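Local atomic coordinates of uncharacterized protein (Neosartorya fumigata, PDB entry 5J5L), a protein that binds arachidonic acid in a pocket among its helices and is probably a constituent of the fungal cell wall recognised by host antibodies. Residues A[46-51]-A[112-117]; A[15-20]-A[42-47]; A[106-111]-A[146-151]. One frame throughout, in Å; residues are numbered along the deposited sequence. Where two conformers were deposited one is given.

Interaction 1: A[46-51]-A[112-117]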
loop_
_atom_site.group_PDB
_atom_site.type_symbol
_atom_site.label_atom_id
_atom_site.label_comp_id
_atom_site.label_asym_id
_atom_site.label_seq_id
_atom_site.Cartn_x
_atom_site.Cartn_y
_atom_site.Cartn_z
ATOM N N SER A 46 1.455 9.112 3.302
ATOM C CA SER A 46 2.520 9.660 4.127
ATOM C C SER A 46 3.342 8.539 4.769
ATOM O O SER A 46 4.570 8.615 4.830
ATOM C CB SER A 46 1.918 10.547 5.223
ATOM O OG SER A 46 2.917 11.197 5.979
ATOM N N ASP A 47 2.645 7.535 5.281
ATOM C CA ASP A 47 3.291 6.405 5.954
ATOM C C ASP A 47 4.132 5.558 4.993
ATOM O O ASP A 47 5.205 5.067 5.381
ATOM C CB ASP A 47 2.241 5.564 6.697
ATOM C CG ASP A 47 1.632 6.315 7.912
ATOM O OD1 ASP A 47 2.267 7.257 8.434
ATOM O OD2 ASP A 47 0.519 5.955 8.353
ATOM N N ILE A 48 3.678 5.408 3.756
ATOM C CA ILE A 48 4.460 4.683 2.752
ATOM C C ILE A 48 5.726 5.488 2.446
ATOM O O ILE A 48 6.822 4.936 2.408
ATOM C CB ILE A 48 3.652 4.428 1.454
ATOM C CG1 ILE A 48 2.502 3.427 1.708
ATOM C CG2 ILE A 48 4.563 3.903 0.345
ATOM C CD1 ILE A 48 1.444 3.397 0.644
ATOM N N ASP A 49 5.565 6.789 2.234
ATOM C CA ASP A 49 6.702 7.674 1.955
ATOM C C ASP A 49 7.688 7.688 3.126
ATOM O O ASP A 49 8.903 7.727 2.905
ATOM C CB ASP A 49 6.234 9.088 1.622
ATOM C CG ASP A 49 5.601 9.187 0.231
ATOM O OD1 ASP A 49 5.732 8.229 -0.571
ATOM O OD2 ASP A 49 4.970 10.216 -0.062
ATOM N N GLN A 50 7.181 7.602 4.363
ATOM C CA GLN A 50 8.059 7.539 5.535
ATOM C C GLN A 50 8.889 6.254 5.522
ATOM O O GLN A 50 10.098 6.289 5.787
ATOM C CB GLN A 50 7.251 7.641 6.832
ATOM C CG GLN A 50 8.097 7.553 8.106
ATOM C CD GLN A 50 9.067 8.710 8.244
ATOM O OE1 GLN A 50 10.283 8.520 8.226
ATOM N NE2 GLN A 50 8.535 9.919 8.360
ATOM N N ALA A 51 8.237 5.131 5.227
ATOM C CA ALA A 51 8.921 3.835 5.106
ATOM C C ALA A 51 10.027 3.879 4.038
ATOM O O ALA A 51 11.143 3.399 4.266
ATOM C CB ALA A 51 7.934 2.724 4.804
ATOM N N SER A 112 2.515 4.335 -7.253
ATOM C CA SER A 112 3.830 4.961 -7.396
ATOM C C SER A 112 4.638 4.883 -6.104
ATOM O O SER A 112 5.844 4.526 -6.101
ATOM C CB SER A 112 3.671 6.425 -7.824
ATOM O OG SER A 112 4.931 7.044 -7.988
ATOM N N LYS A 113 3.983 5.238 -5.010
ATOM C CA LYS A 113 4.650 5.299 -3.708
ATOM C C LYS A 113 5.016 3.897 -3.203
ATOM O O LYS A 113 6.102 3.702 -2.636
ATOM C CB LYS A 113 3.799 6.069 -2.697
ATOM C CG LYS A 113 3.654 7.547 -3.018
ATOM C CD LYS A 113 2.690 8.237 -2.069
ATOM C CE LYS A 113 2.491 9.690 -2.473
ATOM N NZ LYS A 113 3.765 10.458 -2.471
ATOM N N THR A 114 4.134 2.931 -3.439
ATOM C CA THR A 114 4.401 1.534 -3.051
ATOM C C THR A 114 5.554 0.954 -3.893
ATOM O O THR A 114 6.432 0.247 -3.374
ATOM C CB THR A 114 3.152 0.667 -3.218
ATOM O OG1 THR A 114 2.108 1.202 -2.395
ATOM C CG2 THR A 114 3.430 -0.802 -2.813
ATOM N N ASP A 115 5.563 1.264 -5.182
ATOM C CA ASP A 115 6.660 0.816 -6.043
ATOM C C ASP A 115 8.009 1.379 -5.563
ATOM O O ASP A 115 9.031 0.672 -5.573
ATOM C CB ASP A 115 6.390 1.204 -7.495
ATOM C CG ASP A 115 5.291 0.372 -8.131
ATOM O OD1 ASP A 115 4.884 -0.629 -7.508
ATOM O OD2 ASP A 115 4.836 0.709 -9.246
ATOM N N ALA A 116 8.017 2.651 -5.144
ATOM C CA ALA A 116 9.237 3.275 -4.654
ATOM C C ALA A 116 9.703 2.596 -3.374
ATOM O O ALA A 116 10.911 2.390 -3.174
ATOM C CB ALA A 116 9.022 4.768 -4.411
ATOM N N LEU A 117 8.751 2.287 -2.495
ATOM C CA LEU A 117 9.061 1.596 -1.246
ATOM C C LEU A 117 9.686 0.234 -1.549
ATOM O O LEU A 117 10.726 -0.134 -0.970
ATOM C CB LEU A 117 7.820 1.424 -0.368
ATOM C CG LEU A 117 7.989 0.566 0.896
ATOM C CD1 LEU A 117 9.116 1.068 1.787
ATOM C CD2 LEU A 117 6.656 0.499 1.631
HETATM O O HOH W 1 7.220 6.086 -1.372
#
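With CG placed beside its own backbone N (chi1 -73°), Asp49 on helix 31-56 reaches out to Lys113 on helix 100-124, whose chain runs extended as far as CE and then bends at chi4 (-59°) to bring the ammonium back to the carboxylate. Lys113 NZ gives Asp49 OD2 a salt-bridged hydrogen bond of 2.7 Å, received on the syn lone pair of that oxygen. The other oxygen, Asp49 OD1, lies over the lysine methylenes, 3.3 Å from Lys113 CG, and takes a hydrogen from a water that also donates to Lys113 O. Both carboxylate oxygens are thus engaged, which should hold the group against rotation. Deeper in, Ile48 CG2 rests 3.4 Å from Lys113 O, while Ile48 CD1 comes up to Thr114 OG1, a hydroxyl already bonded to Leu110 O one turn earlier. Ala51 CB meets Leu117 CD1 at 3.6 Å and closes the apolar layer. The short axes run nearly parallel, 20° apart and 8.9 Å at closest approach. With the Asp49-Lys113 salt bridge outside and Ile48, Ala51 and Leu117 inside, the pair meets as in a bundle of amphipathic helices, and here Ile48 and Thr114 touch the bound arachidonic acid.

Interaction 2: A[15-20]-A[42-47]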
loop_
_atom_site.group_PDB
_atom_site.type_symbol
_atom_site.label_atom_id
_atom_site.label_comp_id
_atom_site.label_asym_id
_atom_site.label_seq_id
_atom_site.Cartn_x
_atom_site.Cartn_y
_atom_site.Cartn_z
ATOM N N THR A 15 -1.744 -1.379 9.319
ATOM C CA THR A 15 -2.876 -0.839 10.068
ATOM C C THR A 15 -3.695 0.153 9.242
ATOM O O THR A 15 -4.932 0.062 9.214
ATOM C CB THR A 15 -2.401 -0.241 11.401
ATOM O OG1 THR A 15 -1.752 -1.278 12.129
ATOM C CG2 THR A 15 -3.570 0.282 12.219
ATOM N N ASP A 16 -3.019 1.066 8.532
ATOM C CA ASP A 16 -3.692 2.037 7.663
ATOM C C ASP A 16 -4.573 1.347 6.621
ATOM O O ASP A 16 -5.714 1.757 6.395
ATOM C CB ASP A 16 -2.687 2.896 6.891
ATOM C CG ASP A 16 -1.858 3.829 7.766
ATOM O OD1 ASP A 16 -2.253 4.201 8.914
ATOM O OD2 ASP A 16 -0.787 4.259 7.249
ATOM N N ILE A 17 -4.017 0.324 5.961
ATOM C CA ILE A 17 -4.729 -0.394 4.910
ATOM C C ILE A 17 -5.992 -1.039 5.473
ATOM O O ILE A 17 -7.062 -0.944 4.867
ATOM C CB ILE A 17 -3.848 -1.457 4.226
ATOM C CG1 ILE A 17 -2.712 -0.788 3.430
ATOM C CG2 ILE A 17 -4.673 -2.330 3.287
ATOM C CD1 ILE A 17 -1.536 -1.707 3.140
ATOM N N ASN A 18 -5.868 -1.689 6.624
ATOM C CA ASN A 18 -7.012 -2.394 7.183
ATOM C C ASN A 18 -8.087 -1.433 7.655
ATOM O O ASN A 18 -9.268 -1.716 7.515
ATOM C CB ASN A 18 -6.541 -3.358 8.250
ATOM C CG ASN A 18 -5.756 -4.512 7.641
ATOM O OD1 ASN A 18 -6.106 -5.021 6.556
ATOM N ND2 ASN A 18 -4.694 -4.917 8.306
ATOM N N THR A 19 -7.676 -0.262 8.125
ATOM C CA THR A 19 -8.630 0.799 8.441
ATOM C C THR A 19 -9.356 1.288 7.184
ATOM O O THR A 19 -10.577 1.420 7.185
ATOM C CB THR A 19 -7.936 1.959 9.170
ATOM O OG1 THR A 19 -7.332 1.448 10.366
ATOM C CG2 THR A 19 -8.927 3.063 9.507
ATOM N N LEU A 20 -8.628 1.520 6.105
ATOM C CA LEU A 20 -9.275 1.897 4.845
ATOM C C LEU A 20 -10.319 0.889 4.378
ATOM O O LEU A 20 -11.403 1.258 3.936
ATOM C CB LEU A 20 -8.236 2.062 3.733
ATOM C CG LEU A 20 -7.593 3.423 3.623
ATOM C CD1 LEU A 20 -6.516 3.372 2.552
ATOM C CD2 LEU A 20 -8.608 4.506 3.274
ATOM N N GLN A 42 -4.682 9.521 2.808
ATOM C CA GLN A 42 -3.571 10.478 2.772
ATOM C C GLN A 42 -2.544 10.149 3.856
ATOM O O GLN A 42 -1.332 10.306 3.638
ATOM C CB GLN A 42 -4.087 11.904 2.888
ATOM C CG GLN A 42 -4.790 12.364 1.616
ATOM C CD GLN A 42 -3.809 12.709 0.504
ATOM O OE1 GLN A 42 -3.682 11.982 -0.489
ATOM N NE2 GLN A 42 -3.102 13.803 0.673
ATOM N N GLN A 43 -3.034 9.679 5.006
ATOM C CA GLN A 43 -2.148 9.151 6.063
ATOM C C GLN A 43 -1.355 7.958 5.535
ATOM O O GLN A 43 -0.142 7.844 5.770
ATOM C CB GLN A 43 -2.952 8.751 7.295
ATOM C CG GLN A 43 -2.088 8.437 8.512
ATOM C CD GLN A 43 -1.175 9.592 8.908
ATOM O OE1 GLN A 43 -1.630 10.704 9.170
ATOM N NE2 GLN A 43 0.134 9.327 8.955
ATOM N N LEU A 44 -2.035 7.082 4.805
ATOM C CA LEU A 44 -1.390 5.920 4.199
ATOM C C LEU A 44 -0.276 6.356 3.248
ATOM O O LEU A 44 0.840 5.836 3.314
ATOM C CB LEU A 44 -2.409 5.034 3.472
ATOM C CG LEU A 44 -1.896 3.856 2.638
ATOM C CD1 LEU A 44 -0.988 2.952 3.454
ATOM C CD2 LEU A 44 -3.049 3.071 2.042
ATOM N N GLU A 45 -0.571 7.318 2.377
ATOM C CA GLU A 45 0.457 7.855 1.473
ATOM C C GLU A 45 1.692 8.351 2.236
ATOM O O GLU A 45 2.831 8.032 1.879
ATOM C CB GLU A 45 -0.106 8.983 0.602
ATOM C CG GLU A 45 -1.105 8.547 -0.462
ATOM C CD GLU A 45 -1.414 9.642 -1.483
ATOM O OE1 GLU A 45 -0.674 10.634 -1.574
ATOM O OE2 GLU A 45 -2.411 9.520 -2.220
ATOM N N SER A 46 1.455 9.112 3.302
ATOM C CA SER A 46 2.520 9.660 4.127
ATOM C C SER A 46 3.342 8.539 4.769
ATOM O O SER A 46 4.570 8.615 4.830
ATOM C CB SER A 46 1.918 10.547 5.223
ATOM O OG SER A 46 2.917 11.197 5.979
ATOM N N ASP A 47 2.645 7.535 5.281
ATOM C CA ASP A 47 3.291 6.405 5.954
ATOM C C ASP A 47 4.132 5.558 4.993
ATOM O O ASP A 47 5.205 5.067 5.381
ATOM C CB ASP A 47 2.241 5.564 6.697
ATOM C CG ASP A 47 1.632 6.315 7.912
ATOM O OD1 ASP A 47 2.267 7.257 8.434
ATOM O OD2 ASP A 47 0.519 5.955 8.353
#
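Leu44 and Asp16 lose the most surface to this contact, and they sit at its centre, their CA atoms 5.7 Å apart. Leu44 points from helix 31-56 into helix 3-26 with CG anti to the backbone N (chi1 173°), a torsion that carries CG toward helix 3-26. Leu44 CD1 lies 3.8 Å from Asp16 CB, on the aliphatic part of the acid. Leu44 CD2 packs at 3.5 Å on Leu20 CD1, and both methyls lie more loosely by Ile17 CG1.

The carboxylate of Asp16 goes on past Leu44 to that of Asp47. Asp16 OD2 and Asp47 OD2 are only 2.4 Å apart, and the two acid groups are nearly coplanar, with 15° between their planes, although the side chains cross at about a right angle. Oxygens so close imply that one acid probably holds a proton, which would remove much of the expected repulsion. Gln43, one turn before Asp47, adds support from the same helix: its NE2 donates to Asp47 OD1 at 3.0 Å, with OD1 lying in the plane of the amide but the donor coming from above the carboxylate plane. A weak second bond runs from Gln43 NE2 to Asp47 OD2, so the amide steadies the acid that faces Asp16.

Helices 3-26 and 31-56 run antiparallel here, their short axes 162° apart, as neighbours in an up-and-down hairpin. Leu20 also touches the arachidonic acid. Beyond the pair, Leu44 rests on Leu110 of helix 100-124, and Ile17 packs against Ile80 and Ser83 of helix 63-89.

Interaction 3: A[106-111]-A[146-151]. With ACD (arachidonic acid), chain B.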
loop_
_atom_site.group_PDB
_atom_site.type_symbol
_atom_site.label_atom_id
_atom_site.label_comp_id
_atom_site.label_asym_id
_atom_site.label_seq_id
_atom_site.Cartn_x
_atom_site.Cartn_y
_atom_site.Cartn_z
ATOM N N ASP A 106 -5.859 8.588 -6.213
ATOM C CA ASP A 106 -5.325 7.886 -5.069
ATOM C C ASP A 106 -4.639 6.584 -5.489
ATOM O O ASP A 106 -3.523 6.297 -5.047
ATOM C CB ASP A 106 -6.430 7.540 -4.056
ATOM C CG ASP A 106 -6.939 8.743 -3.273
ATOM O OD1 ASP A 106 -6.415 9.874 -3.397
ATOM O OD2 ASP A 106 -7.906 8.523 -2.495
ATOM N N LEU A 107 -5.282 5.813 -6.355
ATOM C CA LEU A 107 -4.698 4.539 -6.808
ATOM C C LEU A 107 -3.352 4.756 -7.495
ATOM O O LEU A 107 -2.393 4.030 -7.212
ATOM C CB LEU A 107 -5.638 3.804 -7.744
ATOM C CG LEU A 107 -6.861 3.155 -7.089
ATOM C CD1 LEU A 107 -7.831 2.737 -8.180
ATOM C CD2 LEU A 107 -6.457 1.959 -6.228
ATOM N N ASN A 108 -3.282 5.744 -8.376
ATOM C CA ASN A 108 -2.027 6.022 -9.088
ATOM C C ASN A 108 -0.929 6.483 -8.128
ATOM O O ASN A 108 0.225 6.044 -8.244
ATOM C CB ASN A 108 -2.267 7.034 -10.197
ATOM C CG ASN A 108 -2.950 6.420 -11.393
ATOM O OD1 ASN A 108 -2.532 5.367 -11.882
ATOM N ND2 ASN A 108 -3.999 7.074 -11.888
ATOM N N ALA A 109 -1.278 7.350 -7.162
ATOM C CA ALA A 109 -0.315 7.794 -6.141
ATOM C C ALA A 109 0.181 6.640 -5.298
ATOM O O ALA A 109 1.380 6.501 -5.046
ATOM C CB ALA A 109 -0.926 8.866 -5.245
ATOM N N LEU A 110 -0.747 5.809 -4.836
ATOM C CA LEU A 110 -0.387 4.680 -3.992
ATOM C C LEU A 110 0.477 3.655 -4.715
ATOM O O LEU A 110 1.431 3.123 -4.123
ATOM C CB LEU A 110 -1.647 4.018 -3.449
ATOM C CG LEU A 110 -2.358 4.833 -2.355
ATOM C CD1 LEU A 110 -3.787 4.323 -2.197
ATOM C CD2 LEU A 110 -1.615 4.802 -1.023
ATOM N N GLN A 111 0.161 3.385 -5.978
ATOM C CA GLN A 111 0.985 2.478 -6.755
ATOM C C GLN A 111 2.401 3.059 -6.880
ATOM O O GLN A 111 3.379 2.343 -6.668
ATOM C CB GLN A 111 0.420 2.181 -8.132
ATOM C CG GLN A 111 1.291 1.159 -8.847
ATOM C CD GLN A 111 0.707 0.600 -10.110
ATOM O OE1 GLN A 111 -0.155 1.199 -10.744
ATOM N NE2 GLN A 111 1.210 -0.559 -10.505
ATOM N N SER A 146 -5.445 -3.659 -12.085
ATOM C CA SER A 146 -6.830 -4.076 -12.229
ATOM C C SER A 146 -7.789 -3.006 -11.639
ATOM O O SER A 146 -8.753 -2.611 -12.277
ATOM C CB SER A 146 -7.014 -5.458 -11.591
ATOM O OG SER A 146 -8.345 -5.898 -11.688
ATOM N N ALA A 147 -7.529 -2.547 -10.423
ATOM C CA ALA A 147 -8.376 -1.517 -9.809
ATOM C C ALA A 147 -8.385 -0.223 -10.605
ATOM O O ALA A 147 -9.430 0.388 -10.796
ATOM C CB ALA A 147 -7.964 -1.268 -8.370
ATOM N N ILE A 148 -7.215 0.186 -11.078
ATOM C CA ILE A 148 -7.120 1.371 -11.947
ATOM C C ILE A 148 -7.954 1.222 -13.207
ATOM O O ILE A 148 -8.662 2.152 -13.612
ATOM C CB ILE A 148 -5.637 1.705 -12.263
ATOM C CG1 ILE A 148 -4.934 2.237 -11.000
ATOM C CG2 ILE A 148 -5.528 2.707 -13.407
ATOM C CD1 ILE A 148 -3.422 2.160 -11.066
ATOM N N ALA A 149 -7.894 0.049 -13.842
ATOM C CA ALA A 149 -8.690 -0.208 -15.029
ATOM C C ALA A 149 -10.166 -0.095 -14.717
ATOM O O ALA A 149 -10.920 0.462 -15.493
ATOM C CB ALA A 149 -8.377 -1.579 -15.602
ATOM N N VAL A 150 -10.582 -0.631 -13.572
ATOM C CA VAL A 150 -11.982 -0.536 -13.163
ATOM C C VAL A 150 -12.435 0.925 -13.019
ATOM O O VAL A 150 -13.525 1.277 -13.491
ATOM C CB VAL A 150 -12.252 -1.316 -11.849
ATOM C CG1 VAL A 150 -13.626 -0.979 -11.288
ATOM C CG2 VAL A 150 -12.135 -2.815 -12.091
ATOM N N PHE A 151 -11.600 1.762 -12.403
ATOM C CA PHE A 151 -11.945 3.163 -12.111
ATOM C C PHE A 151 -11.551 4.153 -13.215
ATOM O O PHE A 151 -11.663 5.367 -13.030
ATOM C CB PHE A 151 -11.396 3.583 -10.755
ATOM C CG PHE A 151 -12.181 3.009 -9.611
ATOM C CD1 PHE A 151 -13.416 3.543 -9.281
ATOM C CD2 PHE A 151 -11.728 1.895 -8.926
ATOM C CE1 PHE A 151 -14.171 3.011 -8.250
ATOM C CE2 PHE A 151 -12.480 1.346 -7.890
ATOM C CZ PHE A 151 -13.699 1.906 -7.555
HETATM C C1 ACD B . -15.030 5.442 1.278
HETATM C C2 ACD B . -14.094 5.888 0.181
HETATM C C3 ACD B . -14.852 6.020 -1.125
HETATM C C4 ACD B . -14.017 6.776 -2.160
HETATM C C5 ACD B . -13.558 8.101 -1.597
HETATM C C6 ACD B . -12.275 8.483 -1.466
HETATM C C7 ACD B . -11.096 7.667 -1.935
HETATM C C8 ACD B . -10.348 7.004 -0.791
HETATM C C9 ACD B . -9.780 5.790 -0.878
HETATM C C10 ACD B . -9.837 4.877 -2.091
HETATM C C11 ACD B . -8.578 4.981 -2.913
HETATM C C12 ACD B . -7.676 4.010 -3.114
HETATM C C13 ACD B . -7.697 2.608 -2.540
HETATM C C14 ACD B . -6.945 2.695 -1.223
HETATM C C15 ACD B . -6.194 1.717 -0.707
HETATM C C16 ACD B . -5.986 0.391 -1.383
HETATM C C17 ACD B . -4.755 -0.282 -0.793
HETATM C C18 ACD B . -3.476 0.443 -1.171
HETATM C C19 ACD B . -2.258 -0.321 -0.710
HETATM C C20 ACD B . -1.046 0.543 -0.474
HETATM O O1 ACD B . -15.137 4.217 1.415
HETATM O O2 ACD B . -15.619 6.270 2.000
#
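Two amide oxygens converge on one methyl: Ile148 CD1, at the tip of its side chain, lies 3.4 Å from both Asn108 OD1 and Gln111 OE1. No hydrogen bond crosses between 106-111 and 146-151, so the polar groups serve here as packing surfaces. Gln111 gets there with CG anti to its backbone N (chi1 -176°) and the rest of the chain extended, crossing the isoleucine at about a right angle; its NE2 is bonded to Asp141, about two turns earlier on helix 127-150, which fixes the amide and turns OE1 to the methyl. Asn108 comes from the preceding turn and meets Ile148 obliquely.

Beneath this layer Leu107 packs between the helices. Leu107 CB touches Ile148 CG1 at 3.7 Å, and Leu107 CD1 reaches Ala147 CB at 4.0 Å and Phe151 CD2 at 4.1 Å, approaching the ring obliquely. The short axes are 161° apart and 10.0 Å at closest approach, an antiparallel pairing of consecutive helices in an all-helical bundle with the lipid bound among its helices.

The other branch of Leu107 faces the lipid: Leu107 CD2 is 3.9 Å from C12 of the arachidonic acid, so one side chain joins the helix seam to the pocket wall. Leu110 CD1 follows one turn on at 3.7 Å from C14 of the lipid. Asp106 lines the same chain, its OD2 bonded to Gln38 of helix 31-56 while lying 3.3 Å from lipid C8. Phe151 is also packed by Ile87 and Val88 of helix 63-89 and by Val94 of helix 91-97.

From the N terminus, interaction 2 comes first: it closes the turn between helices 3-26 and 31-56, with 21 residues between its segments. Interaction 1 begins on the same helix, sharing Ser46 and Asp47 with interaction 2, and makes a longer closure over helices 63-89 and 91-97 to reach helix 100-124. Interaction 3 then joins that helix to the last one, 127-150. Its first segment precedes 112-117 and its second follows it, so interactions 1 and 3 cross, whereas interactions 2 and 3 lie in series. Leu110 touches both Leu44 and Ile48, bringing all three contacts together beside the lipid pocket, to which each contributes at least one residue.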